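Local coordinates for beta-N-acetylglucosaminidase-like protein Glycoside hydrolase family 20 (Flavobacterium johnsoniae, PDB 6YHH), which probably hydrolyses terminal beta-linked N-acetylglucosamine from chitin fragments, as a chitobiase of glycoside hydrolase family 20, at residues A[418-430]-A[474-488]. Residues are numbered along the deposited sequence; the frame is centred on the assembly and turned at random. Where two conformers were deposited one is given.
Sequences YPVASHYLNDPMP and RLWSAENITDVANMR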
ATOM      1  N   TYR A 418      15.354  18.181   5.852  1.00  7.68           N
ATOM      2  CA  TYR A 418      16.560  18.874   5.257  1.00  7.93           C
ATOM      3  C   TYR A 418      16.881  18.358   3.865  1.00  7.82           C
ATOM      4  O   TYR A 418      16.528  17.255   3.450  1.00  7.57           O
ATOM      5  CB  TYR A 418      17.745  18.669   6.200  1.00  8.84           C
ATOM      6  CG  TYR A 418      17.625  19.155   7.627  1.00  9.01           C
ATOM      7  CD1 TYR A 418      17.093  20.364   7.932  1.00 10.22           C
ATOM      8  CD2 TYR A 418      18.142  18.407   8.677  1.00 10.26           C
ATOM      9  CE1 TYR A 418      17.038  20.848   9.203  1.00 11.84           C
ATOM     10  CE2 TYR A 418      18.102  18.873   9.971  1.00 11.37           C
ATOM     11  CZ  TYR A 418      17.547  20.079  10.243  1.00 11.36           C
ATOM     12  OH  TYR A 418      17.517  20.580  11.547  1.00 14.37           O
ATOM     13  N   PRO A 419      17.621  19.185   3.095  1.00  8.22           N
ATOM     14  CA  PRO A 419      18.029  18.750   1.758  1.00  8.34           C
ATOM     15  C   PRO A 419      18.910  17.509   1.785  1.00  8.19           C
ATOM     16  O   PRO A 419      19.696  17.328   2.756  1.00  8.84           O
ATOM     17  CB  PRO A 419      18.831  19.952   1.236  1.00  8.76           C
ATOM     18  CG  PRO A 419      18.471  21.077   2.135  1.00  8.94           C
ATOM     19  CD  PRO A 419      18.151  20.483   3.496  1.00  9.09           C
ATOM     20  N   VAL A 420      18.807  16.703   0.729  1.00  7.59           N
ATOM     21  CA  VAL A 420      19.554  15.459   0.627  1.00  8.67           C
ATOM     22  C   VAL A 420      21.066  15.678   0.830  1.00  8.67           C
ATOM     23  O   VAL A 420      21.727  14.861   1.438  1.00  8.82           O
ATOM     24  CB  VAL A 420      19.222  14.647  -0.604  1.00  9.21           C
ATOM     25  CG1 VAL A 420      19.747  15.377  -1.897  1.00  8.95           C
ATOM     26  CG2 VAL A 420      19.767  13.253  -0.550  1.00 10.05           C
ATOM     27  N   ALA A 421      21.627  16.762   0.283  1.00  8.34           N
ATOM     28  CA  ALA A 421      23.079  16.925   0.414  1.00  9.38           C
ATOM     29  C   ALA A 421      23.557  17.058   1.835  1.00 10.94           C
ATOM     30  O   ALA A 421      24.643  16.614   2.119  1.00 13.02           O
ATOM     31  CB  ALA A 421      23.517  18.142  -0.383  1.00  9.50           C
ATOM     32  N   SER A 422      22.736  17.603   2.751  1.00 10.68           N
ATOM     33  CA  SER A 422      23.152  17.663   4.151  0.50 10.74           C
ATOM     34  C   SER A 422      23.330  16.246   4.730  1.00 12.25           C
ATOM     35  O   SER A 422      24.252  16.031   5.512  1.00 13.57           O
ATOM     36  CB  SER A 422      22.163  18.433   5.023  0.50 10.72           C
ATOM     37  OG  SER A 422      20.983  17.682   5.135  0.50  9.14           O
ATOM     38  N   HIS A 423      22.501  15.294   4.330  1.00  9.77           N
ATOM     39  CA  HIS A 423      22.660  13.930   4.760  1.00  9.88           C
ATOM     40  C   HIS A 423      23.788  13.155   4.025  1.00  9.96           C
ATOM     41  O   HIS A 423      24.523  12.400   4.644  1.00  9.87           O
ATOM     42  CB  HIS A 423      21.291  13.191   4.631  1.00  9.93           C
ATOM     43  CG  HIS A 423      20.219  13.858   5.373  1.00  9.65           C
ATOM     44  ND1 HIS A 423      20.300  14.113   6.719  1.00 10.19           N
ATOM     45  CD2 HIS A 423      18.977  14.239   4.988  1.00  9.85           C
ATOM     46  CE1 HIS A 423      19.183  14.701   7.113  1.00  9.45           C
ATOM     47  NE2 HIS A 423      18.376  14.793   6.083  1.00  9.77           N
ATOM     48  N   TYR A 424      23.917  13.409   2.703  1.00  9.47           N
ATOM     49  CA  TYR A 424      24.890  12.685   1.892  1.00 10.44           C
ATOM     50  C   TYR A 424      26.287  12.991   2.289  1.00 11.01           C
ATOM     51  O   TYR A 424      27.131  12.101   2.250  1.00 12.24           O
ATOM     52  CB  TYR A 424      24.680  13.065   0.432  1.00 10.79           C
ATOM     53  CG  TYR A 424      25.508  12.277  -0.562  1.00 10.07           C
ATOM     54  CD1 TYR A 424      25.468  10.912  -0.566  1.00 10.57           C
ATOM     55  CD2 TYR A 424      26.377  12.940  -1.414  1.00 10.06           C
ATOM     56  CE1 TYR A 424      26.194  10.197  -1.498  1.00 10.16           C
ATOM     57  CE2 TYR A 424      27.137  12.274  -2.342  1.00 10.74           C
ATOM     58  CZ  TYR A 424      27.066  10.910  -2.384  1.00 10.17           C
ATOM     59  OH  TYR A 424      27.797  10.221  -3.281  1.00 10.89           O
ATOM     60  N   LEU A 425      26.526  14.217   2.738  1.00 12.46           N
ATOM     61  CA  LEU A 425      27.924  14.651   3.078  1.00 13.71           C
ATOM     62  C   LEU A 425      28.206  14.482   4.532  1.00 13.72           C
ATOM     63  O   LEU A 425      29.334  14.643   4.975  1.00 15.15           O
ATOM     64  CB  LEU A 425      28.110  16.061   2.644  1.00 14.73           C
ATOM     65  CG  LEU A 425      27.975  16.183   1.102  1.00 15.98           C
ATOM     66  CD1 LEU A 425      28.111  17.646   0.705  1.00 16.94           C
ATOM     67  CD2 LEU A 425      28.888  15.231   0.290  1.00 16.89           C
ATOM     68  N   ASN A 426      27.230  13.995   5.311  1.00 12.24           N
ATOM     69  CA  ASN A 426      27.469  13.756   6.702  1.00 11.66           C
ATOM     70  C   ASN A 426      28.243  12.445   6.898  1.00 12.70           C
ATOM     71  O   ASN A 426      27.784  11.399   6.535  1.00 15.87           O
ATOM     72  CB  ASN A 426      26.101  13.586   7.386  1.00 10.37           C
ATOM     73  CG  ASN A 426      26.164  13.487   8.901  1.00 10.88           C
ATOM     74  OD1 ASN A 426      26.626  14.416   9.564  1.00 11.00           O
ATOM     75  ND2 ASN A 426      25.572  12.402   9.478  1.00 10.60           N
ATOM     76  N   ASP A 427      29.394  12.445   7.523  1.00 13.39           N
ATOM     77  CA  ASP A 427      30.231  11.223   7.524  1.00 13.77           C
ATOM     78  C   ASP A 427      30.451  10.732   8.940  1.00 14.96           C
ATOM     79  O   ASP A 427      30.821  11.550   9.829  1.00 14.42           O
ATOM     80  CB  ASP A 427      31.557  11.581   6.875  1.00 15.60           C
ATOM     81  CG  ASP A 427      32.378  10.368   6.489  1.00 16.44           C
ATOM     82  OD1 ASP A 427      32.801   9.619   7.354  1.00 20.74           O
ATOM     83  OD2 ASP A 427      32.520  10.121   5.326  1.00 19.07           O
ATOM     84  N   PRO A 428      30.239   9.466   9.201  1.00 14.37           N
ATOM     85  CA  PRO A 428      30.458   8.980  10.555  1.00 14.59           C
ATOM     86  C   PRO A 428      31.919   9.148  11.033  1.00 16.18           C
ATOM     87  O   PRO A 428      32.171   9.148  12.270  1.00 16.64           O
ATOM     88  CB  PRO A 428      30.089   7.516  10.455  1.00 14.94           C
ATOM     89  CG  PRO A 428      29.159   7.434   9.260  1.00 14.32           C
ATOM     90  CD  PRO A 428      29.714   8.418   8.305  1.00 14.06           C
ATOM     91  N   MET A 429      32.857   9.254  10.094  1.00 15.49           N
ATOM     92  CA  MET A 429      34.281   9.510  10.431  1.00 22.50           C
ATOM     93  C   MET A 429      34.556  10.967  10.594  1.00 23.54           C
ATOM     94  O   MET A 429      34.425  11.788   9.654  1.00 22.72           O
ATOM     95  CB  MET A 429      35.241   8.952   9.382  1.00 26.58           C
ATOM     96  CG  MET A 429      36.723   9.033   9.767  1.00 30.49           C
ATOM     97  SD  MET A 429      37.172   7.784  10.987  1.00 33.97           S
ATOM     98  CE  MET A 429      36.810   6.300   9.967  1.00 34.92           C
ATOM     99  N   PRO A 430      34.903  11.339  11.822  1.00 28.54           N
ATOM    100  CA  PRO A 430      35.151  12.777  12.024  1.00 36.26           C
ATOM    101  C   PRO A 430      36.443  13.229  11.338  1.00 37.91           C
ATOM    102  O   PRO A 430      37.360  12.394  11.116  1.00 36.56           O
ATOM    103  CB  PRO A 430      35.308  12.898  13.551  1.00 34.81           C
ATOM    104  CG  PRO A 430      35.884  11.553  13.969  1.00 31.26           C
ATOM    105  CD  PRO A 430      35.215  10.542  13.034  1.00 30.88           C
ATOM    106  N   ARG A 474      26.479   6.755   1.521  1.00 10.21           N
ATOM    107  CA  ARG A 474      27.483   7.183   2.498  1.00 10.22           C
ATOM    108  C   ARG A 474      27.954   6.079   3.430  1.00 10.05           C
ATOM    109  O   ARG A 474      29.123   6.035   3.841  1.00 10.36           O
ATOM    110  CB  ARG A 474      27.007   8.391   3.300  1.00 10.56           C
ATOM    111  CG  ARG A 474      28.006   8.949   4.334  1.00 11.00           C
ATOM    112  CD  ARG A 474      29.378   9.353   3.784  1.00 12.59           C
ATOM    113  NE  ARG A 474      29.162  10.258   2.680  1.00 14.32           N
ATOM    114  CZ  ARG A 474      29.626  10.094   1.440  1.00 13.18           C
ATOM    115  NH1 ARG A 474      30.461   9.121   1.048  1.00 11.97           N
ATOM    116  NH2 ARG A 474      29.225  10.953   0.574  1.00 13.89           N
ATOM    117  N   LEU A 475      27.084   5.178   3.795  1.00  9.03           N
ATOM    118  CA  LEU A 475      27.403   4.196   4.782  1.00  9.64           C
ATOM    119  C   LEU A 475      28.119   2.986   4.163  1.00  9.50           C
ATOM    120  O   LEU A 475      28.796   2.270   4.886  1.00  9.67           O
ATOM    121  CB  LEU A 475      26.126   3.771   5.520  1.00 10.37           C
ATOM    122  CG  LEU A 475      25.522   4.931   6.322  1.00 11.29           C
ATOM    123  CD1 LEU A 475      24.219   4.419   6.967  1.00 13.29           C
ATOM    124  CD2 LEU A 475      26.481   5.599   7.298  1.00 12.33           C
ATOM    125  N   TRP A 476      27.982   2.791   2.848  1.00  9.73           N
ATOM    126  CA  TRP A 476      28.599   1.618   2.167  1.00  9.15           C
ATOM    127  C   TRP A 476      29.839   2.014   1.365  1.00  9.87           C
ATOM    128  O   TRP A 476      30.874   1.341   1.425  1.00 10.86           O
ATOM    129  CB  TRP A 476      27.546   0.971   1.237  1.00  9.08           C
ATOM    130  CG  TRP A 476      28.126  -0.152   0.378  1.00  9.57           C
ATOM    131  CD1 TRP A 476      28.944  -0.007  -0.694  1.00  9.31           C
ATOM    132  CD2 TRP A 476      27.941  -1.544   0.575  1.00  9.18           C
ATOM    133  NE1 TRP A 476      29.318  -1.263  -1.172  1.00  9.42           N
ATOM    134  CE2 TRP A 476      28.684  -2.216  -0.413  1.00  9.21           C
ATOM    135  CE3 TRP A 476      27.183  -2.307   1.479  1.00  9.02           C
ATOM    136  CZ2 TRP A 476      28.760  -3.604  -0.489  1.00  9.18           C
ATOM    137  CZ3 TRP A 476      27.263  -3.706   1.390  1.00 10.44           C
ATOM    138  CH2 TRP A 476      28.042  -4.334   0.411  1.00 10.13           C
ATOM    139  N   SER A 477      29.711   3.055   0.555  1.00 10.42           N
ATOM    140  CA  SER A 477      30.701   3.369  -0.472  1.00 11.15           C
ATOM    141  C   SER A 477      31.950   4.026   0.176  1.00 12.83           C
ATOM    142  O   SER A 477      31.987   4.422   1.346  1.00 10.93           O
ATOM    143  CB  SER A 477      30.134   4.352  -1.475  1.00 11.03           C
ATOM    144  OG  SER A 477      29.093   3.732  -2.251  1.00 10.97           O
ATOM    145  N   ALA A 478      32.956   4.146  -0.652  1.00 13.02           N
ATOM    146  CA  ALA A 478      34.210   4.757  -0.207  1.00 12.06           C
ATOM    147  C   ALA A 478      33.975   6.198   0.256  1.00 11.95           C
ATOM    148  O   ALA A 478      33.110   6.890  -0.267  1.00 11.59           O
ATOM    149  CB  ALA A 478      35.198   4.761  -1.395  1.00 12.66           C
ATOM    150  N   GLU A 479      34.839   6.656   1.164  1.00 12.72           N
ATOM    151  CA  GLU A 479      34.712   7.970   1.768  1.00 14.73           C
ATOM    152  C   GLU A 479      34.805   9.072   0.749  1.00 15.23           C
ATOM    153  O   GLU A 479      34.201  10.111   0.930  1.00 14.89           O
ATOM    154  CB  GLU A 479      35.801   8.157   2.820  1.00 18.31           C
ATOM    155  CG  GLU A 479      35.753   9.484   3.567  1.00 22.19           C
ATOM    156  CD  GLU A 479      36.740   9.611   4.712  1.00 28.64           C
ATOM    157  OE1 GLU A 479      37.697   8.802   4.798  1.00 29.95           O
ATOM    158  OE2 GLU A 479      36.498  10.534   5.555  1.00 31.52           O
ATOM    159  N   ASN A 480      35.524   8.865  -0.345  1.00 13.81           N
ATOM    160  CA  ASN A 480      35.629   9.904  -1.360  1.00 15.68           C
ATOM    161  C   ASN A 480      34.549   9.956  -2.410  1.00 15.62           C
ATOM    162  O   ASN A 480      34.657  10.757  -3.302  1.00 16.64           O
ATOM    163  CB  ASN A 480      37.016   9.912  -2.033  1.00 17.94           C
ATOM    164  CG  ASN A 480      37.275   8.662  -2.828  1.00 22.28           C
ATOM    165  OD1 ASN A 480      36.459   7.730  -2.848  1.00 21.21           O
ATOM    166  ND2 ASN A 480      38.455   8.583  -3.421  1.00 27.11           N
ATOM    167  N   ILE A 481      33.462   9.167  -2.298  1.00 13.16           N
ATOM    168  CA  ILE A 481      32.395   9.303  -3.247  1.00 13.22           C
ATOM    169  C   ILE A 481      31.462  10.412  -2.669  1.00 13.01           C
ATOM    170  O   ILE A 481      30.734  10.144  -1.681  1.00 13.23           O
ATOM    171  CB  ILE A 481      31.679   7.931  -3.376  1.00 14.01           C
ATOM    172  CG1 ILE A 481      32.565   6.776  -3.885  1.00 13.78           C
ATOM    173  CG2 ILE A 481      30.397   8.050  -4.192  1.00 14.46           C
ATOM    174  CD1 ILE A 481      33.288   7.065  -5.166  1.00 15.70           C
ATOM    175  N   THR A 482      31.598  11.635  -3.163  1.00 13.23           N
ATOM    176  CA  THR A 482      31.000  12.796  -2.523  1.00 14.22           C
ATOM    177  C   THR A 482      30.361  13.761  -3.526  1.00 15.29           C
ATOM    178  O   THR A 482      29.850  14.808  -3.143  1.00 15.57           O
ATOM    179  CB  THR A 482      31.999  13.537  -1.674  1.00 15.78           C
ATOM    180  OG1 THR A 482      33.058  13.959  -2.523  1.00 16.34           O
ATOM    181  CG2 THR A 482      32.518  12.679  -0.520  1.00 15.83           C
ATOM    182  N   ASP A 483      30.374  13.425  -4.806  1.00 14.31           N
ATOM    183  CA  ASP A 483      29.893  14.344  -5.869  1.00 14.83           C
ATOM    184  C   ASP A 483      28.348  14.376  -5.778  1.00 12.90           C
ATOM    185  O   ASP A 483      27.702  13.430  -6.164  1.00 11.83           O
ATOM    186  CB  ASP A 483      30.390  13.911  -7.202  1.00 16.49           C
ATOM    187  CG  ASP A 483      29.981  14.808  -8.336  1.00 21.90           C
ATOM    188  OD1 ASP A 483      28.875  15.310  -8.534  1.00 17.99           O
ATOM    189  OD2 ASP A 483      30.797  14.905  -9.217  1.00 34.97           O
ATOM    190  N   VAL A 484      27.833  15.483  -5.294  1.00 12.21           N
ATOM    191  CA  VAL A 484      26.379  15.558  -5.063  1.00 12.65           C
ATOM    192  C   VAL A 484      25.652  15.498  -6.382  1.00 11.59           C
ATOM    193  O   VAL A 484      24.604  14.832  -6.488  1.00 11.95           O
ATOM    194  CB  VAL A 484      25.979  16.828  -4.301  1.00 11.02           C
ATOM    195  CG1 VAL A 484      24.451  16.931  -4.228  1.00 12.30           C
ATOM    196  CG2 VAL A 484      26.588  16.853  -2.932  1.00 12.37           C
ATOM    197  N   ALA A 485      26.095  16.251  -7.405  1.00 11.43           N
ATOM    198  CA  ALA A 485      25.345  16.196  -8.658  1.00 13.24           C
ATOM    199  C   ALA A 485      25.270  14.843  -9.301  1.00 12.30           C
ATOM    200  O   ALA A 485      24.223  14.457  -9.830  1.00 13.28           O
ATOM    201  CB  ALA A 485      25.847  17.203  -9.667  1.00 14.89           C
ATOM    202  N   ASN A 486      26.375  14.081  -9.273  1.00 13.41           N
ATOM    203  CA  ASN A 486      26.396  12.738  -9.812  1.00 12.75           C
ATOM    204  C   ASN A 486      25.455  11.838  -8.971  1.00 11.81           C
ATOM    205  O   ASN A 486      24.785  11.024  -9.523  1.00 11.97           O
ATOM    206  CB  ASN A 486      27.788  12.164  -9.733  1.00 15.58           C
ATOM    207  CG  ASN A 486      27.852  10.749 -10.204  1.00 17.23           C
ATOM    208  OD1 ASN A 486      27.913   9.787  -9.433  1.00 15.60           O
ATOM    209  ND2 ASN A 486      27.886  10.614 -11.508  1.00 23.05           N
ATOM    210  N   MET A 487      25.506  11.986  -7.670  1.00 11.18           N
ATOM    211  CA  MET A 487      24.629  11.210  -6.788  1.00 11.71           C
ATOM    212  C   MET A 487      23.157  11.526  -7.189  1.00 11.01           C
ATOM    213  O   MET A 487      22.346  10.591  -7.324  1.00 10.14           O
ATOM    214  CB  MET A 487      24.874  11.485  -5.328  1.00 11.43           C
ATOM    215  CG  MET A 487      23.890  10.735  -4.384  1.00 12.49           C
ATOM    216  SD  MET A 487      22.319  11.596  -4.165  1.00 13.33           S
ATOM    217  CE  MET A 487      22.744  13.130  -3.410  1.00 12.68           C
ATOM    218  N   ARG A 488      22.809  12.795  -7.400  1.00 10.36           N
ATOM    219  CA  ARG A 488      21.408  13.077  -7.745  1.00 10.83           C
ATOM    220  C   ARG A 488      20.994  12.398  -9.051  1.00 11.92           C
ATOM    221  O   ARG A 488      19.838  11.995  -9.190  1.00 11.06           O
ATOM    222  CB  ARG A 488      21.214  14.579  -7.983  1.00 11.84           C
ATOM    223  CG  ARG A 488      21.291  15.453  -6.772  1.00 13.01           C
ATOM    224  CD  ARG A 488      20.794  16.847  -7.120  1.00 14.35           C
ATOM    225  NE  ARG A 488      21.268  17.814  -6.192  1.00 14.84           N
ATOM    226  CZ  ARG A 488      20.697  18.099  -5.006  1.00 13.86           C
ATOM    227  NH1 ARG A 488      19.614  17.417  -4.674  1.00 13.18           N
ATOM    228  NH2 ARG A 488      21.212  19.040  -4.191  1.00 13.69           N
TER
HETATM  229  O   HOH W   1      20.488  18.794  -1.430  1.00 12.06           O
HETATM  230  O   HOH W   2      28.643  10.851  -6.003  1.00 14.05           O
HETATM  231  O   HOH W   3      32.656  11.405   2.960  1.00 16.65           O
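Tyr424 lays its ring between Arg474 on one face and Met487 on the other. Arg474 NH2 sits over the ring centre, a cation-pi contact with Arg474 CZ 4.7 Å from the centroid of the Tyr424 ring, the two planes 46° apart. Across the ring, Met487 brings CG to 3.9 Å from the centroid; its chain, folded back at chi2 (-84°) and chi3 (-62°), carries SD above the same face as a longer Met-aromatic contact and CE on to meet Val420 tip to tip. Arg474 also ties down backbone: NE (2.8 Å) and NH2 grip Tyr424 O side-on, while NH1 and NH2 (2.8 Å) clasp Ile481 O end-on, all four bonds near the guanidinium plane. With an alanine in place of this arginine, both carbonyls would probably lose these donors, and one face of the tyrosine ring its cation. Tyr424 OH is hydrogen-bonded to Glu473, and a water links it to Asp483 O. Val484 CG2 meets the ring edge. Asp427 OD2 lies 4.3 Å from Arg474 NE, well out of the guanidinium plane; its salt bridge is to Arg143. Helix 420-424, following TIM-barrel strand 406-408, is thus fastened against the end of helix 467-476, the turn after it and the start of helix 484-497.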